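PDB 5EWY: putative ADP-Ribosyltransferase Scabin, which probably acts as a toxin by transferring ADP-ribose from NAD+ to DNA, and is held here with an inhibitor in its binding pocket. Local coordinates for residues P140-N146 and V159-P164; T74-S78 and V116-H122; G82-F87 and G132-Y136; T169-G174 and N193-W199. One frame throughout, in Å; residues are numbered along the deposited sequence.

Contact 1 (P140-N146 and V159-P164); sequences PGGVDVN and VEVAFP. With 5TQ (4-(8-fluoranyl-6-oxidanylidene-1,3,4,5-tetrahydrobenzo[c][1,6]naphthyridin-2-yl)butanoic acid), chain B.
Val145 lies obliquely across the side chain of Glu160, a residue that also lines the inhibitor pocket. Read outward, the glutamate has CB 3.3 Å from the fluorine F20 of 5TQ, with Val145 CG2 a little farther off. Its CG rests against Val145 CG2 at 3.7 Å, and CD comes within 3.5 Å of the ligand ring carbon C03. At the tip, OE1 also approaches C03, while OE2 is hydrogen-bonded to Ser117 OG. With CG anti to the backbone N (chi1 -177°) and the chain extended beyond it, the carboxylate is carried to the fluorinated ring beside C03.

The backbones beneath form a short antiparallel pairing. Val143 N gives a nearly straight bond to Ala162 O (2.8 Å), Ala162 N returns one to Val143 O, and Val145 N, already in the next helix, bonds to Glu160 O. Water 1 donates to that same oxygen and to Asp144 OD1 while accepting from Asn146 N, so the first residue of strand 160-164 and the start of the helix share one water. Asp144 OD1 also caps Lys147 N, and OD2 bonds to Tyr120. Farther along, Gly142 CA sits over the Phe163 ring, 3.9 Å from its centroid, and Pro140 O meets the ring edge in plane.

Together with Gln158, Glu160 gives the Gln-X-Glu spacing known from ADP-ribosyltransferases. The chemistry divides accordingly: the main-chain oxygen of Glu160 is held by Val145 N and water 1, its aliphatic part packs on Val145, and its carboxylate is placed at the pocket with OE2 held by Ser117.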
# COMPACT_ATOMS: atom_id res chain seq x y z
N PRO A 140 9.09 2.41 -2.59
CA PRO A 140 9.47 3.74 -2.10
C PRO A 140 8.26 4.64 -2.06
O PRO A 140 7.35 4.53 -2.88
CB PRO A 140 10.47 4.24 -3.15
CG PRO A 140 10.06 3.55 -4.41
CD PRO A 140 9.53 2.19 -3.98
N GLY A 141 8.27 5.55 -1.10
CA GLY A 141 7.32 6.65 -1.11
C GLY A 141 5.99 6.32 -0.46
O GLY A 141 5.92 5.64 0.56
N GLY A 142 4.92 6.83 -1.07
CA GLY A 142 3.61 6.73 -0.45
C GLY A 142 3.33 7.90 0.47
O GLY A 142 4.24 8.53 1.02
N VAL A 143 2.06 8.24 0.59
CA VAL A 143 1.62 9.30 1.49
C VAL A 143 1.33 8.68 2.85
O VAL A 143 0.48 7.80 2.97
CB VAL A 143 0.37 10.01 0.93
CG1 VAL A 143 -0.06 11.09 1.90
CG2 VAL A 143 0.64 10.59 -0.46
N ASP A 144 2.01 9.16 3.89
CA ASP A 144 1.76 8.68 5.24
C ASP A 144 0.48 9.35 5.74
O ASP A 144 0.44 10.55 5.98
CB ASP A 144 2.96 8.98 6.14
CG ASP A 144 2.81 8.39 7.52
OD1 ASP A 144 1.72 8.54 8.11
OD2 ASP A 144 3.77 7.78 8.04
N VAL A 145 -0.58 8.55 5.87
CA VAL A 145 -1.90 9.12 6.12
C VAL A 145 -1.93 9.86 7.45
O VAL A 145 -2.39 11.00 7.53
CB VAL A 145 -2.99 8.05 6.03
CG1 VAL A 145 -4.34 8.56 6.59
CG2 VAL A 145 -3.18 7.62 4.60
N ASN A 146 -1.48 9.21 8.52
CA ASN A 146 -1.58 9.85 9.83
C ASN A 146 -0.68 11.08 9.94
O ASN A 146 -1.03 12.03 10.65
CB ASN A 146 -1.30 8.86 10.95
CG ASN A 146 -2.39 7.83 11.09
OD1 ASN A 146 -3.41 7.86 10.38
ND2 ASN A 146 -2.19 6.90 12.01
N VAL A 159 -2.90 2.84 10.47
CA VAL A 159 -1.53 3.26 10.16
C VAL A 159 -1.24 3.11 8.66
O VAL A 159 -0.30 2.41 8.22
CB VAL A 159 -0.48 2.63 11.09
CG1 VAL A 159 -0.67 3.11 12.51
CG2 VAL A 159 -0.49 1.11 11.03
N GLU A 160 -2.03 3.83 7.88
CA GLU A 160 -2.12 3.67 6.43
C GLU A 160 -1.04 4.47 5.72
O GLU A 160 -0.66 5.57 6.15
CB GLU A 160 -3.50 4.13 5.96
CG GLU A 160 -3.72 3.93 4.49
CD GLU A 160 -5.09 4.32 4.03
OE1 GLU A 160 -5.96 4.54 4.89
OE2 GLU A 160 -5.27 4.40 2.79
N VAL A 161 -0.58 3.92 4.61
CA VAL A 161 0.25 4.60 3.63
C VAL A 161 -0.49 4.48 2.30
O VAL A 161 -0.79 3.37 1.83
CB VAL A 161 1.66 4.00 3.55
CG1 VAL A 161 2.49 4.69 2.45
CG2 VAL A 161 2.39 4.09 4.90
N ALA A 162 -0.81 5.63 1.70
CA ALA A 162 -1.60 5.67 0.48
C ALA A 162 -0.70 5.94 -0.72
O ALA A 162 -0.01 6.97 -0.77
CB ALA A 162 -2.65 6.77 0.57
N PHE A 163 -0.72 5.03 -1.70
CA PHE A 163 0.15 5.14 -2.86
C PHE A 163 -0.59 5.80 -4.02
O PHE A 163 -1.44 5.15 -4.65
CB PHE A 163 0.71 3.78 -3.27
CG PHE A 163 1.88 3.38 -2.44
CD1 PHE A 163 3.16 3.76 -2.80
CD2 PHE A 163 1.69 2.73 -1.23
CE1 PHE A 163 4.24 3.45 -1.99
CE2 PHE A 163 2.76 2.42 -0.41
CZ PHE A 163 4.04 2.78 -0.78
N PRO A 164 -0.32 7.06 -4.34
CA PRO A 164 -0.99 7.69 -5.49
C PRO A 164 -0.49 7.07 -6.79
O PRO A 164 0.72 6.99 -7.03
CB PRO A 164 -0.60 9.17 -5.39
CG PRO A 164 0.07 9.33 -4.05
CD PRO A 164 0.65 7.97 -3.71
N12 5TQ B . -9.97 -1.52 1.09
C13 5TQ B . -9.69 -2.76 0.69
C15 5TQ B . -11.25 -0.86 0.66
C17 5TQ B . -11.24 -0.40 -1.84
C01 5TQ B . -5.00 -0.83 4.62
C02 5TQ B . -5.27 0.44 5.12
C03 5TQ B . -6.42 1.12 4.75
C04 5TQ B . -7.31 0.53 3.85
C05 5TQ B . -7.07 -0.77 3.35
C06 5TQ B . -5.89 -1.43 3.74
C07 5TQ B . -5.63 -2.78 3.24
C08 5TQ B . -7.97 -1.41 2.43
C09 5TQ B . -7.63 -2.72 1.99
N10 5TQ B . -6.50 -3.34 2.37
C11 5TQ B . -9.18 -0.86 1.96
C14 5TQ B . -8.54 -3.37 1.06
C16 5TQ B . -11.79 -1.25 -0.71
C18 5TQ B . -9.92 -0.96 -2.35
O19 5TQ B . -4.59 -3.40 3.58
F20 5TQ B . -4.41 1.00 5.97
O21 5TQ B . -9.74 -1.05 -3.59
O22 5TQ B . -9.06 -1.32 -1.53
O HOH W 1 -0.17 6.61 8.69
O HOH W 2 -4.11 5.51 9.08

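Contact 2 (T74-S78 and V116-H122); sequences TLYRS and VSTTYDH. With 5TQ (4-(8-fluoranyl-6-oxidanylidene-1,3,4,5-tetrahydrobenzo[c][1,6]naphthyridin-2-yl)butanoic acid), chain B.
Main-chain hydrogen bonds join Tyr76 and Thr119 in both directions: Tyr76 N donates to Thr119 O at 2.9 Å and Thr119 N to Tyr76 O at 2.8 Å. They form a single antiparallel bridge between strands whose directions differ by 121°. Thr119 OG1 accepts from Asp121 N in an ST turn and is also hydrogen-bonded to Gln158 O.

The charged contact belongs to Arg77. Its chain runs extended, CG anti to the backbone N (chi1 176°), and brings NH2 onto a lone pair of Ser117 O, 2.9 Å away and in the guanidinium plane. NH1 binds the inhibitor carboxylate at O22 (2.8 Å), and NE forms a salt bridge with Asp79. Val116 CG1 covers one guanidinium face, the ligand the other. An arginine on one strand and a Ser-Thr-Thr run on another are consistent with the conserved Arg and Ser-Thr-Ser elements of this class of ADP-ribosyltransferase. Beside them, the lactam of 5TQ pairs with the main chain of Ser78, N10 donating to O at 2.7 Å and O19 accepting from N.

Aromatic and apolar contacts fill the other end. His122 CA stands over the centre of the Tyr76 ring, 3.5 Å from its centroid, while the imidazole turns its edge to that ring in an offset T-shaped arrangement, planes at 84°. Leu75 CD2 lies alongside Tyr120, 3.6 Å from CD1.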
# COMPACT_ATOMS: atom_id res chain seq x y z
N THR A 74 9.00 -2.92 5.04
CA THR A 74 7.93 -3.67 4.41
C THR A 74 6.59 -3.09 4.82
O THR A 74 6.38 -2.76 6.00
CB THR A 74 8.00 -5.13 4.83
OG1 THR A 74 9.29 -5.66 4.54
CG2 THR A 74 6.94 -5.97 4.09
N LEU A 75 5.71 -2.91 3.84
CA LEU A 75 4.32 -2.53 4.02
C LEU A 75 3.45 -3.70 3.62
O LEU A 75 3.91 -4.67 3.01
CB LEU A 75 3.98 -1.28 3.20
CG LEU A 75 4.80 -0.02 3.50
CD1 LEU A 75 4.45 1.08 2.50
CD2 LEU A 75 4.61 0.47 4.91
N TYR A 76 2.16 -3.58 3.94
CA TYR A 76 1.23 -4.68 3.74
C TYR A 76 -0.06 -4.17 3.14
O TYR A 76 -0.44 -3.02 3.31
CB TYR A 76 0.95 -5.44 5.07
CG TYR A 76 2.24 -5.74 5.78
CD1 TYR A 76 2.80 -4.81 6.64
CD2 TYR A 76 2.92 -6.91 5.55
CE1 TYR A 76 4.03 -5.05 7.24
CE2 TYR A 76 4.15 -7.16 6.16
CZ TYR A 76 4.64 -6.23 7.01
OH TYR A 76 5.87 -6.46 7.58
N ARG A 77 -0.72 -5.05 2.40
CA ARG A 77 -2.05 -4.76 1.89
C ARG A 77 -2.88 -6.03 1.93
O ARG A 77 -2.51 -7.03 1.29
CB ARG A 77 -1.99 -4.21 0.47
CG ARG A 77 -3.39 -3.99 -0.10
CD ARG A 77 -3.36 -3.30 -1.46
NE ARG A 77 -4.68 -3.41 -2.09
CZ ARG A 77 -5.72 -2.61 -1.86
NH1 ARG A 77 -6.87 -2.85 -2.47
NH2 ARG A 77 -5.62 -1.56 -1.06
N SER A 78 -4.01 -5.99 2.64
CA SER A 78 -5.04 -7.02 2.59
C SER A 78 -5.84 -6.80 1.31
O SER A 78 -6.26 -5.68 1.05
CB SER A 78 -5.92 -6.87 3.84
OG SER A 78 -6.96 -7.81 3.80
N VAL A 116 -3.83 3.58 -3.79
CA VAL A 116 -3.88 2.22 -3.29
C VAL A 116 -3.45 2.25 -1.83
O VAL A 116 -2.34 2.70 -1.52
CB VAL A 116 -2.99 1.26 -4.10
CG1 VAL A 116 -2.93 -0.11 -3.44
CG2 VAL A 116 -3.54 1.13 -5.53
N SER A 117 -4.31 1.74 -0.95
CA SER A 117 -4.05 1.75 0.48
C SER A 117 -3.16 0.59 0.86
O SER A 117 -3.35 -0.54 0.42
CB SER A 117 -5.34 1.61 1.26
OG SER A 117 -6.15 2.76 1.06
N THR A 118 -2.20 0.88 1.74
CA THR A 118 -1.33 -0.11 2.36
C THR A 118 -1.23 0.29 3.82
O THR A 118 -1.69 1.35 4.24
CB THR A 118 0.07 -0.14 1.73
OG1 THR A 118 0.80 1.04 2.08
CG2 THR A 118 -0.02 -0.28 0.18
N THR A 119 -0.55 -0.55 4.61
CA THR A 119 -0.39 -0.28 6.02
C THR A 119 1.01 -0.63 6.49
O THR A 119 1.63 -1.56 6.00
CB THR A 119 -1.45 -1.06 6.86
OG1 THR A 119 -1.24 -0.84 8.25
CG2 THR A 119 -1.41 -2.53 6.57
N TYR A 120 1.43 0.06 7.55
CA TYR A 120 2.63 -0.31 8.26
C TYR A 120 2.44 -1.56 9.11
O TYR A 120 3.43 -2.14 9.58
CB TYR A 120 3.03 0.83 9.21
CG TYR A 120 3.54 2.11 8.59
CD1 TYR A 120 4.80 2.17 8.03
CD2 TYR A 120 2.80 3.29 8.68
CE1 TYR A 120 5.30 3.36 7.51
CE2 TYR A 120 3.30 4.48 8.15
CZ TYR A 120 4.56 4.50 7.60
OH TYR A 120 5.08 5.66 7.08
N ASP A 121 1.20 -1.99 9.34
CA ASP A 121 0.87 -3.04 10.31
C ASP A 121 0.69 -4.38 9.60
O ASP A 121 -0.32 -4.61 8.90
CB ASP A 121 -0.42 -2.63 11.02
CG ASP A 121 -0.85 -3.60 12.09
OD1 ASP A 121 -0.17 -4.61 12.33
OD2 ASP A 121 -1.93 -3.33 12.69
N HIS A 122 1.65 -5.28 9.81
CA HIS A 122 1.58 -6.64 9.28
C HIS A 122 0.26 -7.32 9.57
O HIS A 122 -0.21 -8.13 8.76
CB HIS A 122 2.74 -7.45 9.85
CG HIS A 122 2.67 -8.90 9.50
ND1 HIS A 122 1.96 -9.81 10.24
CD2 HIS A 122 3.15 -9.58 8.43
CE1 HIS A 122 2.02 -11.00 9.66
NE2 HIS A 122 2.73 -10.89 8.56
N12 5TQ B . -9.97 -1.52 1.09
C13 5TQ B . -9.69 -2.76 0.69
C15 5TQ B . -11.25 -0.86 0.66
C17 5TQ B . -11.24 -0.40 -1.84
C01 5TQ B . -5.00 -0.83 4.62
C02 5TQ B . -5.27 0.44 5.12
C03 5TQ B . -6.42 1.12 4.75
C04 5TQ B . -7.31 0.53 3.85
C05 5TQ B . -7.07 -0.77 3.35
C06 5TQ B . -5.89 -1.43 3.74
C07 5TQ B . -5.63 -2.78 3.24
C08 5TQ B . -7.97 -1.41 2.43
C09 5TQ B . -7.63 -2.72 1.99
N10 5TQ B . -6.50 -3.34 2.37
C11 5TQ B . -9.18 -0.86 1.96
C14 5TQ B . -8.54 -3.37 1.06
C16 5TQ B . -11.79 -1.25 -0.71
C18 5TQ B . -9.92 -0.96 -2.35
O19 5TQ B . -4.59 -3.40 3.58
F20 5TQ B . -4.41 1.00 5.97
O21 5TQ B . -9.74 -1.05 -3.59
O22 5TQ B . -9.06 -1.32 -1.53
O HOH W 3 -6.96 1.01 -1.96

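Contact 3 (G82-F87 and G132-Y136); sequences GPAVVF and GYNYY
The N-terminal turn of helix 83-89 docks on a face of the four-stranded antiparallel sheet, where Gly82, Pro83 and Val86 receive Tyr133 and Tyr135 from strand 133-137. The short helix and strand segments run at 25° to each other, yet their axes stay 11.4 Å apart, and the two tyrosines, alternate residues on the same side of the strand, span the gap.

Tyr135 comes closer to the helix start than Tyr133. Its hydroxyl end arrives at the Gly82-Pro83 peptide, with OH 2.9 Å from Pro83 N, both atoms of the peptide link lying near the plane of the ring. The proline nitrogen, a tertiary amide, carries no proton, so this is plain contact, and the hydroxyl is satisfied instead by Arg81 O just upstream. Val86 closes on the same ring, CG1 at 3.7 Å from Tyr135 CE2 and CG2 at 3.5 Å from OH. Phe87 adds CE1, 4.0 Å from Tyr135 CE2.

Tyr133 uses its face. Pro83 CD sits over it, displaced toward the rim and 3.9 Å from the ring centroid, a CH-pi contact in which proline and tyrosine cross at about a right angle. Gly82 CA approaches CE2 of the same ring. Gly82 is also the N-cap residue, its O accepting from Val86 N at 3.1 Å, so the spot the tyrosines touch is where the helix begins.

Around this core, Val175 of strand 172-179 touches Pro83, Phe87 and both tyrosines, Phe91 meets Tyr135 edge-to-face, and strand 133-137 lies between strands 75-79 and 172-179, with the helix packed against side chains of both 133-137 and 172-179.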
# COMPACT_ATOMS: atom_id res chain seq x y z
N GLY A 82 -6.46 -11.94 -6.27
CA GLY A 82 -5.50 -13.01 -6.18
C GLY A 82 -4.17 -12.67 -6.79
O GLY A 82 -4.04 -11.77 -7.62
N PRO A 83 -3.14 -13.42 -6.38
CA PRO A 83 -1.77 -13.08 -6.80
C PRO A 83 -1.52 -13.25 -8.28
O PRO A 83 -0.66 -12.56 -8.83
CB PRO A 83 -0.89 -14.02 -5.97
CG PRO A 83 -1.78 -15.09 -5.50
CD PRO A 83 -3.17 -14.53 -5.41
N ALA A 84 -2.24 -14.12 -8.98
CA ALA A 84 -2.02 -14.19 -10.41
C ALA A 84 -2.27 -12.83 -11.05
O ALA A 84 -1.55 -12.42 -11.98
CB ALA A 84 -2.89 -15.27 -11.04
N VAL A 85 -3.25 -12.09 -10.54
CA VAL A 85 -3.59 -10.78 -11.08
C VAL A 85 -2.64 -9.72 -10.57
O VAL A 85 -2.10 -8.91 -11.34
CB VAL A 85 -5.05 -10.45 -10.70
CG1 VAL A 85 -5.43 -9.07 -11.23
CG2 VAL A 85 -6.01 -11.54 -11.20
N VAL A 86 -2.42 -9.68 -9.25
CA VAL A 86 -1.57 -8.65 -8.66
C VAL A 86 -0.13 -8.78 -9.13
O VAL A 86 0.53 -7.78 -9.42
CB VAL A 86 -1.68 -8.70 -7.13
CG1 VAL A 86 -0.68 -7.74 -6.48
CG2 VAL A 86 -3.06 -8.34 -6.67
N PHE A 87 0.39 -10.00 -9.24
CA PHE A 87 1.78 -10.11 -9.69
C PHE A 87 1.92 -9.69 -11.15
O PHE A 87 2.99 -9.22 -11.54
CB PHE A 87 2.30 -11.53 -9.49
CG PHE A 87 2.43 -11.94 -8.05
CD1 PHE A 87 2.28 -11.04 -7.00
CD2 PHE A 87 2.73 -13.26 -7.75
CE1 PHE A 87 2.40 -11.46 -5.66
CE2 PHE A 87 2.86 -13.67 -6.43
CZ PHE A 87 2.71 -12.78 -5.40
N GLY A 132 -8.83 -12.37 1.45
CA GLY A 132 -8.16 -13.61 1.38
C GLY A 132 -6.66 -13.61 1.36
O GLY A 132 -6.14 -14.65 1.51
N TYR A 133 -6.03 -12.45 1.17
CA TYR A 133 -4.61 -12.41 1.12
C TYR A 133 -3.99 -11.23 1.84
O TYR A 133 -4.55 -10.20 1.90
CB TYR A 133 -4.22 -12.28 -0.36
CG TYR A 133 -4.71 -13.41 -1.25
CD1 TYR A 133 -4.01 -14.55 -1.37
CD2 TYR A 133 -5.87 -13.30 -1.94
CE1 TYR A 133 -4.46 -15.58 -2.15
CE2 TYR A 133 -6.32 -14.33 -2.70
CZ TYR A 133 -5.60 -15.45 -2.81
OH TYR A 133 -6.03 -16.47 -3.58
N ASN A 134 -2.81 -11.46 2.37
CA ASN A 134 -1.97 -10.41 2.95
C ASN A 134 -0.76 -10.25 2.03
O ASN A 134 0.12 -11.11 2.00
CB ASN A 134 -1.57 -10.79 4.38
CG ASN A 134 -1.06 -9.62 5.17
OD1 ASN A 134 -1.51 -8.47 5.01
ND2 ASN A 134 -0.08 -9.89 6.06
N TYR A 135 -0.70 -9.16 1.28
CA TYR A 135 0.42 -8.84 0.40
C TYR A 135 1.51 -8.07 1.13
O TYR A 135 1.23 -7.25 2.02
CB TYR A 135 -0.06 -8.03 -0.80
CG TYR A 135 -0.86 -8.85 -1.79
CD1 TYR A 135 -2.24 -8.97 -1.67
CD2 TYR A 135 -0.25 -9.48 -2.85
CE1 TYR A 135 -2.97 -9.73 -2.58
CE2 TYR A 135 -0.94 -10.23 -3.74
CZ TYR A 135 -2.32 -10.35 -3.62
OH TYR A 135 -2.96 -11.12 -4.55
N TYR A 136 2.75 -8.39 0.77
CA TYR A 136 3.97 -7.82 1.33
C TYR A 136 4.59 -6.94 0.26
O TYR A 136 4.76 -7.38 -0.88
CB TYR A 136 4.95 -8.95 1.70
CG TYR A 136 4.53 -9.81 2.86
CD1 TYR A 136 3.28 -10.45 2.89
CD2 TYR A 136 5.33 -9.97 3.96
CE1 TYR A 136 2.92 -11.23 3.94
CE2 TYR A 136 4.94 -10.73 5.04
CZ TYR A 136 3.71 -11.35 5.03
OH TYR A 136 3.37 -12.12 6.10

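Contact 4 (T169-G174 and N193-W199); sequences TEFVIG and NPHYEPW
Asn193 is the hub of the contact: its ND2 donates to Thr169 OG1 and to Val172 O, each 2.9 Å away, and its backbone N donates to Ile173 O, also at 2.9 Å. The amide gets there because CG stands anti to the backbone N (chi1 176°); Val172 O lies near the amide plane and Thr169 OG1 somewhat tilted from it. A second link has Glu197 N bonded almost straight to a lone pair of Glu170 O.

Asn193 opens a type I turn ending at Tyr196, and its OD1 accepts from His195 N in an Asx turn, the N-H coming from above the plane of the side-chain carbonyl. In the other segment, Ile173 and Gly174 both face Tyr136, a classic beta bulge.

The Tyr196 ring is held between Ile173 CG1, 4.0 Å from its centroid, and Pro198 CD on the opposite face. Phe171 points its edge at the face of Trp199, the planes 86° apart. Water 4 links Glu170 OE1 to Glu197 O, near where the two carboxylates approach, OE1 to OE1, at 3.5 Å. Farther out, Phe87 O binds Thr169 OG1 and His195 ND1, Asp138 binds Tyr196 OH through OD2 and Trp199 NE1 through its backbone O, and Arg168 pairs with Glu170.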
# COMPACT_ATOMS: atom_id res chain seq x y z
N THR A 169 4.31 -3.91 -10.02
CA THR A 169 4.54 -5.26 -9.52
C THR A 169 5.97 -5.46 -9.02
O THR A 169 6.18 -6.25 -8.09
CB THR A 169 4.20 -6.30 -10.60
OG1 THR A 169 4.41 -7.61 -10.07
CG2 THR A 169 5.06 -6.10 -11.86
N GLU A 170 6.95 -4.73 -9.56
CA GLU A 170 8.33 -4.90 -9.12
C GLU A 170 8.49 -4.58 -7.63
O GLU A 170 9.53 -4.92 -7.04
CB GLU A 170 9.30 -4.06 -9.96
CG GLU A 170 9.18 -2.56 -9.77
CD GLU A 170 10.01 -1.77 -10.76
OE1 GLU A 170 11.25 -1.71 -10.58
OE2 GLU A 170 9.41 -1.22 -11.71
N PHE A 171 7.53 -3.87 -7.04
CA PHE A 171 7.59 -3.51 -5.63
C PHE A 171 6.72 -4.38 -4.74
O PHE A 171 6.61 -4.11 -3.54
CB PHE A 171 7.23 -2.03 -5.44
CG PHE A 171 8.06 -1.11 -6.25
CD1 PHE A 171 9.42 -0.94 -5.98
CD2 PHE A 171 7.52 -0.42 -7.32
CE1 PHE A 171 10.20 -0.10 -6.75
CE2 PHE A 171 8.30 0.42 -8.09
CZ PHE A 171 9.63 0.58 -7.80
N VAL A 172 6.09 -5.40 -5.31
CA VAL A 172 5.30 -6.36 -4.54
C VAL A 172 6.19 -7.57 -4.28
O VAL A 172 6.59 -8.28 -5.21
CB VAL A 172 4.01 -6.74 -5.27
CG1 VAL A 172 3.26 -7.79 -4.47
CG2 VAL A 172 3.15 -5.49 -5.48
N ILE A 173 6.52 -7.80 -3.00
CA ILE A 173 7.40 -8.91 -2.65
C ILE A 173 6.73 -10.24 -2.90
O ILE A 173 7.32 -11.17 -3.46
CB ILE A 173 7.81 -8.83 -1.17
CG1 ILE A 173 8.47 -7.51 -0.81
CG2 ILE A 173 8.73 -9.99 -0.86
CD1 ILE A 173 8.48 -7.27 0.69
N GLY A 174 5.49 -10.37 -2.45
CA GLY A 174 4.82 -11.67 -2.40
C GLY A 174 3.55 -11.55 -1.60
O GLY A 174 3.08 -10.45 -1.32
N ASN A 193 6.56 -13.09 -5.47
CA ASN A 193 6.29 -12.51 -6.78
C ASN A 193 7.53 -12.65 -7.66
O ASN A 193 8.59 -12.12 -7.31
CB ASN A 193 5.91 -11.04 -6.60
CG ASN A 193 5.71 -10.31 -7.91
OD1 ASN A 193 5.61 -10.92 -8.97
ND2 ASN A 193 5.63 -8.99 -7.83
N PRO A 194 7.45 -13.37 -8.79
CA PRO A 194 8.64 -13.50 -9.65
C PRO A 194 9.15 -12.18 -10.19
O PRO A 194 10.32 -12.09 -10.61
CB PRO A 194 8.17 -14.44 -10.77
CG PRO A 194 6.72 -14.33 -10.78
CD PRO A 194 6.29 -14.06 -9.36
N HIS A 195 8.35 -11.13 -10.16
CA HIS A 195 8.70 -9.83 -10.69
C HIS A 195 9.26 -8.86 -9.65
O HIS A 195 9.61 -7.73 -10.01
CB HIS A 195 7.47 -9.21 -11.37
CG HIS A 195 6.94 -10.04 -12.48
ND1 HIS A 195 5.66 -10.55 -12.50
CD2 HIS A 195 7.53 -10.46 -13.63
CE1 HIS A 195 5.48 -11.24 -13.61
NE2 HIS A 195 6.60 -11.20 -14.31
N TYR A 196 9.35 -9.27 -8.39
CA TYR A 196 9.90 -8.40 -7.36
C TYR A 196 11.35 -8.07 -7.69
O TYR A 196 12.15 -8.96 -8.00
CB TYR A 196 9.81 -9.10 -6.02
CG TYR A 196 10.48 -8.38 -4.86
CD1 TYR A 196 10.35 -7.02 -4.67
CD2 TYR A 196 11.24 -9.11 -3.95
CE1 TYR A 196 10.98 -6.38 -3.59
CE2 TYR A 196 11.87 -8.49 -2.88
CZ TYR A 196 11.73 -7.13 -2.70
OH TYR A 196 12.34 -6.53 -1.60
N GLU A 197 11.69 -6.79 -7.61
CA GLU A 197 13.04 -6.30 -7.88
C GLU A 197 13.55 -5.55 -6.66
O GLU A 197 13.23 -4.36 -6.48
CB GLU A 197 13.05 -5.42 -9.12
CG GLU A 197 12.81 -6.24 -10.37
CD GLU A 197 12.96 -5.46 -11.66
OE1 GLU A 197 13.33 -4.27 -11.60
OE2 GLU A 197 12.70 -6.05 -12.72
N PRO A 198 14.33 -6.20 -5.81
CA PRO A 198 14.90 -5.52 -4.65
C PRO A 198 15.66 -4.28 -5.09
O PRO A 198 16.34 -4.29 -6.12
CB PRO A 198 15.87 -6.56 -4.07
CG PRO A 198 15.35 -7.85 -4.48
CD PRO A 198 14.60 -7.65 -5.78
N TRP A 199 15.57 -3.24 -4.27
CA TRP A 199 16.18 -1.95 -4.59
C TRP A 199 16.93 -1.34 -3.42
O TRP A 199 17.47 -0.24 -3.57
CB TRP A 199 15.12 -0.95 -5.12
CG TRP A 199 13.91 -0.82 -4.21
CD1 TRP A 199 12.86 -1.69 -4.12
CD2 TRP A 199 13.64 0.23 -3.27
NE1 TRP A 199 11.97 -1.26 -3.17
CE2 TRP A 199 12.40 -0.07 -2.66
CE3 TRP A 199 14.30 1.40 -2.91
CZ2 TRP A 199 11.87 0.71 -1.64
CZ3 TRP A 199 13.74 2.19 -1.91
CH2 TRP A 199 12.52 1.85 -1.31
O HOH W 4 12.78 -1.94 -8.41
O HOH W 5 9.71 -12.30 -4.01

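Contacts 1 and 2 supply six of the eleven residues of the inhibitor pocket: their centres are 9 Å apart, strands 115-119 and 160-164 are neighbours in one sheet, and both touch 5TQ. They also meet away from the ligand, where Asp144 OD2 and Tyr120 OH lie 2.7 Å apart. Contact 3 joins this region through the other sheet, Arg77 O lying 2.8 Å from Tyr135 N, while the Tyr135 side chain stays about 8 Å from the ligand. Contact 4 lies farther off, with the Val172 side chain about 12 Å from 5TQ. It meets contact 3 where Tyr136 O lies 2.8 Å from Ile173 N, and contact 1 where Pro140 CD packs 3.7 Å from Phe171 CE1.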